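Local coordinates for protein ATP-dependent RNA helicase HrpB (Escherichia coli, PDB 6EUD) that hydrolyses ATP to ADP and phosphate as a bacterial DExH-box NTPase of the DEAH/RHA type, and is classed as an RNA helicase, at residues L495-F499 with L535-L539; N454-G458 with L552-L556; F499-I503 with Q514-G518. All coordinates share one frame; numbering follows the deposited sequence.

Contact 1 (L495-F499 with L535-L539)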
loop_
_atom_site.group_PDB
_atom_site.type_symbol
_atom_site.label_atom_id
_atom_site.label_comp_id
_atom_site.label_asym_id
_atom_site.label_seq_id
_atom_site.Cartn_x
_atom_site.Cartn_y
_atom_site.Cartn_z
ATOM N N LEU A 495 -7.019 -2.593 24.615
ATOM C CA LEU A 495 -7.031 -1.712 23.467
ATOM C C LEU A 495 -5.716 -0.966 23.290
ATOM O O LEU A 495 -5.198 -0.857 22.177
ATOM C CB LEU A 495 -8.153 -0.690 23.588
ATOM C CG LEU A 495 -9.548 -0.999 23.078
ATOM C CD1 LEU A 495 -10.319 0.322 22.983
ATOM C CD2 LEU A 495 -9.522 -1.726 21.738
ATOM N N ALA A 496 -5.210 -0.432 24.399
ATOM C CA ALA A 496 -3.961 0.329 24.420
ATOM C C ALA A 496 -2.830 -0.398 23.697
ATOM O O ALA A 496 -2.066 0.230 22.979
ATOM C CB ALA A 496 -3.545 0.635 25.864
ATOM N N GLY A 497 -2.736 -1.714 23.877
ATOM C CA GLY A 497 -1.693 -2.492 23.236
ATOM C C GLY A 497 -1.838 -2.550 21.724
ATOM O O GLY A 497 -0.890 -2.262 20.988
ATOM N N ALA A 498 -3.040 -2.889 21.259
ATOM C CA ALA A 498 -3.267 -3.138 19.846
ATOM C C ALA A 498 -3.611 -1.877 19.044
ATOM O O ALA A 498 -3.570 -1.898 17.820
ATOM C CB ALA A 498 -4.367 -4.173 19.681
ATOM N N PHE A 499 -3.960 -0.788 19.724
ATOM C CA PHE A 499 -4.306 0.451 19.036
ATOM C C PHE A 499 -3.612 1.663 19.639
ATOM O O PHE A 499 -4.197 2.741 19.703
ATOM C CB PHE A 499 -5.814 0.660 19.064
ATOM C CG PHE A 499 -6.590 -0.468 18.449
ATOM C CD1 PHE A 499 -6.996 -1.552 19.213
ATOM C CD2 PHE A 499 -6.892 -0.459 17.097
ATOM C CE1 PHE A 499 -7.706 -2.587 18.636
ATOM C CE2 PHE A 499 -7.601 -1.500 16.509
ATOM C CZ PHE A 499 -8.013 -2.557 17.277
ATOM N N LEU A 535 -8.990 9.517 24.684
ATOM C CA LEU A 535 -9.725 8.372 24.160
ATOM C C LEU A 535 -8.793 7.358 23.522
ATOM O O LEU A 535 -7.628 7.644 23.279
ATOM C CB LEU A 535 -10.756 8.809 23.122
ATOM C CG LEU A 535 -11.725 9.932 23.487
ATOM C CD1 LEU A 535 -12.510 10.362 22.244
ATOM C CD2 LEU A 535 -12.655 9.493 24.632
ATOM N N ILE A 536 -9.313 6.163 23.264
ATOM C CA ILE A 536 -8.670 5.244 22.329
ATOM C C ILE A 536 -9.687 5.028 21.227
ATOM O O ILE A 536 -10.807 4.618 21.513
ATOM C CB ILE A 536 -8.287 3.889 22.963
ATOM C CG1 ILE A 536 -7.483 4.088 24.247
ATOM C CG2 ILE A 536 -7.467 3.089 21.969
ATOM C CD1 ILE A 536 -7.065 2.820 24.882
ATOM N N ALA A 537 -9.329 5.334 19.987
ATOM C CA ALA A 537 -10.283 5.230 18.887
ATOM C C ALA A 537 -9.867 4.168 17.885
ATOM O O ALA A 537 -9.223 4.475 16.883
ATOM C CB ALA A 537 -10.445 6.576 18.187
ATOM N N PRO A 538 -10.246 2.910 18.146
ATOM C CA PRO A 538 -9.847 1.836 17.234
ATOM C C PRO A 538 -10.487 1.939 15.842
ATOM O O PRO A 538 -9.840 1.580 14.863
ATOM C CB PRO A 538 -10.304 0.564 17.972
ATOM C CG PRO A 538 -11.309 1.002 18.919
ATOM C CD PRO A 538 -10.923 2.381 19.343
ATOM N N LEU A 539 -11.719 2.426 15.758
ATOM C CA LEU A 539 -12.412 2.499 14.473
ATOM C C LEU A 539 -12.524 3.938 13.943
ATOM O O LEU A 539 -13.144 4.808 14.569
ATOM C CB LEU A 539 -13.801 1.872 14.597
ATOM C CG LEU A 539 -14.433 1.333 13.320
ATOM C CD1 LEU A 539 -13.510 0.334 12.663
ATOM C CD2 LEU A 539 -15.757 0.700 13.648
#

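Contact 2 (N454-G458 with L552-L556)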
loop_
_atom_site.group_PDB
_atom_site.type_symbol
_atom_site.label_atom_id
_atom_site.label_comp_id
_atom_site.label_asym_id
_atom_site.label_seq_id
_atom_site.Cartn_x
_atom_site.Cartn_y
_atom_site.Cartn_z
ATOM N N ASN A 454 -23.678 5.394 17.210
ATOM C CA ASN A 454 -23.152 5.549 18.562
ATOM C C ASN A 454 -21.641 5.323 18.629
ATOM O O ASN A 454 -21.123 4.303 18.163
ATOM C CB ASN A 454 -23.865 4.607 19.521
ATOM C CG ASN A 454 -23.750 5.056 20.956
ATOM O OD1 ASN A 454 -22.834 5.797 21.322
ATOM N ND2 ASN A 454 -24.672 4.594 21.790
ATOM N N SER A 455 -20.936 6.281 19.219
ATOM C CA SER A 455 -19.481 6.293 19.122
ATOM C C SER A 455 -18.797 5.612 20.302
ATOM O O SER A 455 -17.626 5.232 20.197
ATOM C CB SER A 455 -18.957 7.729 18.998
ATOM O OG SER A 455 -19.057 8.405 20.239
ATOM N N ASP A 456 -19.506 5.476 21.421
ATOM C CA ASP A 456 -18.926 4.844 22.599
ATOM C C ASP A 456 -18.818 3.313 22.436
ATOM O O ASP A 456 -19.823 2.608 22.279
ATOM C CB ASP A 456 -19.734 5.211 23.844
ATOM C CG ASP A 456 -19.082 4.729 25.123
ATOM O OD1 ASP A 456 -17.910 4.284 25.062
ATOM O OD2 ASP A 456 -19.718 4.824 26.200
ATOM N N LEU A 457 -17.582 2.815 22.457
ATOM C CA LEU A 457 -17.313 1.377 22.361
ATOM C C LEU A 457 -17.769 0.645 23.636
ATOM O O LEU A 457 -18.081 -0.547 23.608
ATOM C CB LEU A 457 -15.827 1.132 22.108
ATOM C CG LEU A 457 -15.341 -0.317 22.137
ATOM C CD1 LEU A 457 -15.901 -1.134 20.977
ATOM C CD2 LEU A 457 -13.828 -0.376 22.171
ATOM N N GLY A 458 -17.827 1.372 24.746
ATOM C CA GLY A 458 -18.326 0.825 25.994
ATOM C C GLY A 458 -19.816 0.541 25.933
ATOM O O GLY A 458 -20.332 -0.327 26.635
ATOM N N LEU A 552 -15.389 6.686 14.807
ATOM C CA LEU A 552 -16.619 5.901 14.694
ATOM C C LEU A 552 -16.905 5.122 15.971
ATOM O O LEU A 552 -18.043 5.096 16.439
ATOM C CB LEU A 552 -16.539 4.943 13.506
ATOM C CG LEU A 552 -16.306 5.513 12.105
ATOM C CD1 LEU A 552 -16.229 4.378 11.115
ATOM C CD2 LEU A 552 -17.414 6.504 11.708
ATOM N N LEU A 553 -15.872 4.473 16.517
ATOM C CA LEU A 553 -15.969 3.776 17.804
ATOM C C LEU A 553 -14.774 4.121 18.670
ATOM O O LEU A 553 -13.620 3.995 18.237
ATOM C CB LEU A 553 -16.050 2.259 17.618
ATOM C CG LEU A 553 -17.417 1.656 17.317
ATOM C CD1 LEU A 553 -17.276 0.144 17.191
ATOM C CD2 LEU A 553 -18.430 2.044 18.379
ATOM N N ALA A 554 -15.037 4.561 19.895
ATOM C CA ALA A 554 -13.945 4.956 20.783
ATOM C C ALA A 554 -14.281 4.657 22.225
ATOM O O ALA A 554 -15.453 4.486 22.596
ATOM C CB ALA A 554 -13.614 6.431 20.621
ATOM N N LEU A 555 -13.231 4.609 23.032
ATOM C CA LEU A 555 -13.361 4.346 24.455
ATOM C C LEU A 555 -12.707 5.490 25.209
ATOM O O LEU A 555 -11.652 5.996 24.786
ATOM C CB LEU A 555 -12.710 3.006 24.827
ATOM C CG LEU A 555 -13.078 2.506 26.228
ATOM C CD1 LEU A 555 -14.471 1.877 26.219
ATOM C CD2 LEU A 555 -12.026 1.549 26.779
ATOM N N LEU A 556 -13.338 5.915 26.299
ATOM C CA LEU A 556 -12.767 6.960 27.130
ATOM C C LEU A 556 -11.816 6.328 28.121
ATOM O O LEU A 556 -12.092 5.271 28.682
ATOM C CB LEU A 556 -13.852 7.773 27.847
ATOM C CG LEU A 556 -14.566 7.224 29.078
ATOM C CD1 LEU A 556 -13.856 7.619 30.362
ATOM C CD2 LEU A 556 -16.015 7.723 29.103
#

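Contact 3 (F499-I503 with Q514-G518). With EDO (1,2-ethanediol), chain C.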
loop_
_atom_site.group_PDB
_atom_site.type_symbol
_atom_site.label_atom_id
_atom_site.label_comp_id
_atom_site.label_asym_id
_atom_site.label_seq_id
_atom_site.Cartn_x
_atom_site.Cartn_y
_atom_site.Cartn_z
ATOM N N PHE A 499 -3.960 -0.788 19.724
ATOM C CA PHE A 499 -4.306 0.451 19.036
ATOM C C PHE A 499 -3.612 1.663 19.639
ATOM O O PHE A 499 -4.197 2.741 19.703
ATOM C CB PHE A 499 -5.814 0.660 19.064
ATOM C CG PHE A 499 -6.590 -0.468 18.449
ATOM C CD1 PHE A 499 -6.996 -1.552 19.213
ATOM C CD2 PHE A 499 -6.892 -0.459 17.097
ATOM C CE1 PHE A 499 -7.706 -2.587 18.636
ATOM C CE2 PHE A 499 -7.601 -1.500 16.509
ATOM C CZ PHE A 499 -8.013 -2.557 17.277
ATOM N N ALA A 500 -2.369 1.488 20.086
ATOM C CA ALA A 500 -1.611 2.572 20.724
ATOM C C ALA A 500 -1.493 3.828 19.845
ATOM O O ALA A 500 -1.553 4.949 20.340
ATOM C CB ALA A 500 -0.239 2.079 21.105
ATOM N N ASP A 501 -1.315 3.628 18.542
ATOM C CA ASP A 501 -1.223 4.720 17.578
ATOM C C ASP A 501 -2.559 5.446 17.400
ATOM O O ASP A 501 -2.617 6.493 16.742
ATOM C CB ASP A 501 -0.756 4.183 16.225
ATOM C CG ASP A 501 -1.611 3.022 15.739
ATOM O OD1 ASP A 501 -2.089 2.249 16.587
ATOM O OD2 ASP A 501 -1.815 2.860 14.523
ATOM N N ARG A 502 -3.634 4.883 17.958
ATOM C CA ARG A 502 -4.945 5.506 17.810
ATOM C C ARG A 502 -5.486 6.026 19.133
ATOM O O ARG A 502 -6.667 6.324 19.241
ATOM C CB ARG A 502 -5.929 4.531 17.181
ATOM C CG ARG A 502 -5.468 4.077 15.828
ATOM C CD ARG A 502 -6.435 3.114 15.197
ATOM N NE ARG A 502 -5.911 2.636 13.925
ATOM C CZ ARG A 502 -6.467 1.660 13.224
ATOM N NH1 ARG A 502 -7.556 1.045 13.679
ATOM N NH2 ARG A 502 -5.931 1.292 12.076
ATOM N N ILE A 503 -4.617 6.121 20.134
ATOM C CA ILE A 503 -4.893 6.909 21.331
ATOM C C ILE A 503 -5.114 8.368 20.943
ATOM O O ILE A 503 -4.315 8.944 20.207
ATOM C CB ILE A 503 -3.744 6.821 22.317
ATOM C CG1 ILE A 503 -3.680 5.406 22.902
ATOM C CG2 ILE A 503 -3.889 7.894 23.384
ATOM C CD1 ILE A 503 -2.449 5.135 23.749
ATOM N N GLN A 514 -6.124 14.774 18.280
ATOM C CA GLN A 514 -4.964 14.282 17.546
ATOM C C GLN A 514 -4.625 12.864 18.009
ATOM O O GLN A 514 -4.621 12.573 19.225
ATOM C CB GLN A 514 -3.763 15.208 17.729
ATOM C CG GLN A 514 -2.549 14.772 16.932
ATOM C CD GLN A 514 -1.376 15.728 17.052
ATOM O OE1 GLN A 514 -1.039 16.202 18.147
ATOM N NE2 GLN A 514 -0.750 16.028 15.915
ATOM N N LEU A 515 -4.349 11.976 17.057
ATOM C CA LEU A 515 -3.974 10.605 17.419
ATOM C C LEU A 515 -2.472 10.515 17.704
ATOM O O LEU A 515 -1.702 11.389 17.290
ATOM C CB LEU A 515 -4.366 9.617 16.320
ATOM C CG LEU A 515 -5.841 9.572 15.901
ATOM C CD1 LEU A 515 -6.067 8.431 14.943
ATOM C CD2 LEU A 515 -6.769 9.445 17.095
ATOM N N ALA A 516 -2.060 9.464 18.410
ATOM C CA ALA A 516 -0.650 9.266 18.744
ATOM C C ALA A 516 0.244 9.200 17.496
ATOM O O ALA A 516 1.438 9.486 17.565
ATOM C CB ALA A 516 -0.468 7.998 19.590
ATOM N N ASN A 517 -0.330 8.828 16.358
ATOM C CA ASN A 517 0.463 8.704 15.146
ATOM C C ASN A 517 0.527 10.060 14.437
ATOM O O ASN A 517 1.070 10.187 13.339
ATOM C CB ASN A 517 -0.113 7.615 14.238
ATOM C CG ASN A 517 -1.469 7.977 13.685
ATOM O OD1 ASN A 517 -2.047 9.004 14.045
ATOM N ND2 ASN A 517 -2.001 7.121 12.814
ATOM N N GLY A 518 -0.063 11.064 15.083
ATOM C CA GLY A 518 0.084 12.445 14.674
ATOM C C GLY A 518 -1.063 12.981 13.854
ATOM O O GLY A 518 -1.147 14.187 13.629
HETATM C C1 EDO C . 2.078 2.706 13.749
HETATM O O1 EDO C . 2.160 1.865 12.627
HETATM C C2 EDO C . 1.551 4.091 13.339
HETATM O O2 EDO C . 0.221 4.016 12.788
#

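Contact 1 (L495-F499 with L535-L539)
Pro-538 sets its CB over the middle of the Phe-499 ring, 3.7 Å from the centroid and 11° off the ring normal, a CH-pi contact with the two side chains crossing at about a right angle. The ring is brought there by a chi1 of -58°, which puts CG opposite the carbonyl carbon and beside the backbone N; the carbonyl O of Leu-495 lies in the ring plane at its edge. Ile-536, two residues earlier, makes contact with both of its branches. Its gamma methyl CG2 faces Phe-499 CB at 4.1 Å, while the extended arm (chi2 -179°) carries CD1 to 3.9 Å from Leu-495 CB and 4.3 Å from Ala-496 CB. The last turn of helix 491-498 is thus laid on one face of strand 534-542, part of a closed barrel with the strand order of an OB fold, as in other DEAH/RHA helicases; Ile-536 and Pro-538 point to the helix, and Ala-537 between them points away to Ala-554. Leu-495 reaches across the strand, its CD1 touching Ile-536 CG2 at 4.1 Å and Pro-538 CD at 4.2 Å. Helices 421-429 and 433-447 add Met-426 and Ile-442 against Leu-495 and Leu-446 against Phe-499 and Pro-538.

Contact 2 (N454-G458 with L552-L556)
Ser-455 and Leu-457 join their backbones to Ala-554 by two hydrogen bonds, which make a single beta bridge between Asp-456 and Ala-554. Ala-554 N gives its hydrogen to Ser-455 O at 2.7 Å. The return bond, from Leu-457 N to Ala-554 O, is also 2.7 Å long and nearly straight at the hydrogen (177°). Weaker CA-H...O contacts flank the bridge: Ser-455 CA approaches Leu-552 O at 3.3 Å, and Leu-553 CA approaches Ser-455 O.

Among the polar side chains, Asp-456 is the N-cap of helix 457-462. With CG anti to the backbone N (chi1 -173°), its OD1 accepts from Gly-458 N at 2.9 Å, the donor standing above the carboxylate plane. Asn-454 OD1 takes a weak bond from Asp-456 N, and Ser-455 OG is hydrogen-bonded to Asp-527 OD2.

The apolar pairs are made by three leucines: Leu-457 CD1 meets Leu-553 CD1 at 4.2 Å, and Leu-457 CB meets Leu-555 CD1 at 4.4 Å. The same side chains make van der Waals contacts with backbone N and O atoms. Leu-457 lays its CB against Ala-554 O at 3.4 Å, Leu-553 turns its other branch, CD2, to Asn-454 O, and Leu-555 reaches the start of the helix, its CD1 lying 3.7 Å from Gly-458 N.

The bridge thus joins the loop leading into helix 457-462 to the corner at Leu-553, where the chain passes from strand 548-552 to strand 554-556. Leu-457 and Leu-553 pack on Ile-445 of helix 433-447, Leu-555 lies on helix 491-498 through Ala-492 and Leu-495, and Ala-554 rests on Ala-537 of strand 534-542.

Contact 3 (F499-I503 with Q514-G518)
A type I beta turn, Leu-515 to Gly-518, meets the short 3-10 segment that follows helix 491-498, with Ala-516 and Asn-517 directed at it. Ala-516 N donates to Ile-503 O at 2.9 Å, a bond bent at the hydrogen (131°). Asn-517 N makes a longer, weak bond of 3.3 Å to Asp-501 O. Side chains also pack on the carbonyl oxygens of the 3-10 segment and the residue after it: Ala-516 CB sits 3.3 Å from Ala-500 O, and Leu-515 places CB 3.6 Å from Asp-501 O and CD2 near Arg-502 O. This joins the two ends of the hairpin formed by strands 503-506 and 512-515, the first two strands of the OB-like barrel, where one strand begins and the other gives way to the turn. Side chains in and next to the turn steady it: Gln-514, just before it, reaches Gly-518 O with NE2 at 3.0 Å from above the carbonyl plane, while its OE1 accepts from Arg-507 NE, and Asn-517 OD1 accepts from Met-519 N. A chi1 of 67° in Asn-517 places its CG 3.6 Å from Asp-501 O. The Asp-501 carboxylate receives a 2.9 Å hydrogen bond at OD2 from O2 of a 1,2-ethanediol, probably from the crystallisation liquor, and the same oxygen forms a salt bridge with Arg-422.

All three contacts reach the same barrel sheet, which has the strand order of an OB fold, and lie away from the predicted ATP site and the DEFH box. Along the chain, residues 454-458 come first and 552-556 last, so contact 2 encloses the other two. Contacts 1 and 3 share Phe-499, their centres about 8 Å apart; contact 2 is about 10 Å from contact 1 and 15 Å from contact 3, between centres. Strand 534-542 has helix 491-498 on one face, the start of strand 503-506 along one edge (Ala-537 N probably bonds to Arg-502 O) and the extra strand 554-556, which carries the entry to helix 457-462, along the other (Ile-536 N probably to Leu-555 O).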